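Local coordinates for intradiol ring-cleavage dioxygenase (Streptomyces sp. SirexAA-E, PDB 4ILV), which probably cleaves catechol-type aromatic rings between their two hydroxyl-bearing carbons with an iron(III) centre, as a secreted dioxygenase fused to a carbohydrate-binding module, at residues R170-P174 and G175-T179. Sequence-based numbering, arbitrary orientation. Where two conformers were deposited one is given.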
loop_
_atom_site.group_PDB
_atom_site.type_symbol
_atom_site.label_atom_id
_atom_site.label_comp_id
_atom_site.label_asym_id
_atom_site.label_seq_id
_atom_site.Cartn_x
_atom_site.Cartn_y
_atom_site.Cartn_z
ATOM N N ARG A 170 -13.554 -3.301 -4.521
ATOM C CA ARG A 170 -14.744 -4.008 -4.968
ATOM C C ARG A 170 -14.447 -5.494 -5.092
ATOM O O ARG A 170 -13.290 -5.901 -5.192
ATOM C CB ARG A 170 -15.243 -3.451 -6.300
ATOM C CG ARG A 170 -14.295 -3.686 -7.458
ATOM C CD ARG A 170 -14.792 -2.972 -8.721
ATOM N NE ARG A 170 -14.073 -3.436 -9.906
ATOM C CZ ARG A 170 -14.338 -3.053 -11.151
ATOM N NH1 ARG A 170 -15.318 -2.171 -11.404
ATOM N NH2 ARG A 170 -13.618 -3.555 -12.147
ATOM N N SER A 171 -15.493 -6.302 -5.090
ATOM C CA SER A 171 -15.326 -7.744 -5.178
ATOM C C SER A 171 -14.863 -8.146 -6.568
ATOM O O SER A 171 -15.235 -7.523 -7.565
ATOM C CB SER A 171 -16.629 -8.467 -4.839
ATOM O OG SER A 171 -17.607 -8.227 -5.832
ATOM N N ALA A 172 -14.047 -9.189 -6.608
ATOM C CA ALA A 172 -13.562 -9.784 -7.837
ATOM C C ALA A 172 -13.449 -11.282 -7.539
ATOM O O ALA A 172 -12.432 -11.749 -7.010
ATOM C CB ALA A 172 -12.210 -9.205 -8.214
ATOM N N GLY A 173 -14.516 -12.014 -7.847
ATOM C CA GLY A 173 -14.616 -13.427 -7.523
ATOM C C GLY A 173 -14.438 -13.688 -6.040
ATOM O O GLY A 173 -15.012 -12.990 -5.202
ATOM N N PRO A 174 -13.611 -14.682 -5.703
ATOM C CA PRO A 174 -13.388 -15.024 -4.296
ATOM C C PRO A 174 -12.524 -13.957 -3.620
ATOM O O PRO A 174 -12.360 -14.004 -2.413
ATOM C CB PRO A 174 -12.644 -16.356 -4.383
ATOM C CG PRO A 174 -11.870 -16.254 -5.651
ATOM C CD PRO A 174 -12.732 -15.447 -6.605
ATOM N N GLY A 175 -11.986 -13.009 -4.390
ATOM C CA GLY A 175 -11.124 -11.986 -3.829
ATOM C C GLY A 175 -11.617 -10.568 -4.064
ATOM O O GLY A 175 -12.796 -10.347 -4.345
ATOM N N ARG A 176 -10.703 -9.608 -3.932
ATOM C CA ARG A 176 -11.042 -8.189 -4.034
ATOM C C ARG A 176 -10.039 -7.401 -4.871
ATOM O O ARG A 176 -8.886 -7.800 -5.010
ATOM C CB ARG A 176 -11.132 -7.561 -2.645
ATOM C CG ARG A 176 -12.161 -8.192 -1.717
ATOM C CD ARG A 176 -12.100 -7.505 -0.380
ATOM N NE ARG A 176 -12.433 -8.416 0.704
ATOM C CZ ARG A 176 -12.406 -8.081 1.993
ATOM N NH1 ARG A 176 -12.045 -6.849 2.357
ATOM N NH2 ARG A 176 -12.722 -8.986 2.913
ATOM N N GLU A 177 -10.496 -6.255 -5.378
ATOM C CA GLU A 177 -9.720 -5.353 -6.224
ATOM C C GLU A 177 -9.659 -3.980 -5.586
ATOM O O GLU A 177 -10.704 -3.334 -5.432
ATOM C CB GLU A 177 -10.454 -5.111 -7.543
ATOM C CG GLU A 177 -10.242 -6.108 -8.611
ATOM C CD GLU A 177 -10.808 -5.630 -9.925
ATOM O OE1 GLU A 177 -11.976 -5.169 -9.968
ATOM O OE2 GLU A 177 -10.062 -5.673 -10.918
ATOM N N GLY A 178 -8.456 -3.519 -5.266
ATOM C CA GLY A 178 -8.272 -2.191 -4.707
ATOM C C GLY A 178 -7.780 -1.179 -5.733
ATOM O O GLY A 178 -6.975 -1.509 -6.612
ATOM N N THR A 179 -8.262 0.058 -5.596
ATOM C CA THR A 179 -7.920 1.177 -6.471
ATOM C C THR A 179 -7.498 2.379 -5.626
ATOM O O THR A 179 -8.240 2.821 -4.734
ATOM C CB THR A 179 -9.140 1.606 -7.315
ATOM O OG1 THR A 179 -9.406 0.626 -8.325
ATOM C CG2 THR A 179 -8.892 2.935 -7.973
#
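The guanidinium of Arg-170 receives the carboxylate of Glu-177 at its edge, the two planes only 21° apart, so the salt bridge is nearly flat. Arg-170 NE reaches Glu-177 OE1 at 2.7 Å, meeting the oxygen almost along its C-O axis. Arg-170 NH2 adds a weak, bent bond to Glu-177 OE1 at 3.2 Å; one oxygen thus takes both donors. Arg-170 CG sits between the backbone N and the carbonyl carbon (chi1 66°), and the chain then runs extended to NE, which brings the guanidinium alongside the Glu-177 side chain, pointing the same way. On the same face the methyl CB of Ala-172 packs against Glu-177 CG at 3.7 Å.

The backbone carrying these side chains is a beta hairpin with a two-residue turn, Gly-173 and Pro-174. Arg-170 and Glu-177 form an antiparallel hydrogen-bonded pair, with Glu-177 N to Arg-170 O at 2.8 Å, and Ala-172 pairs likewise with Gly-175. The reversal is type II', Gly-173 taking the positive phi (57°) that favours glycine. Arg-176 turns to the other face, touching Val-169, Val-63 and Val-120. The hairpin joins strand 168-172, outermost in its mixed sheet, to strand 175-183, whose other edge bonds to strand 64-72 through Arg-176 and Gly-178.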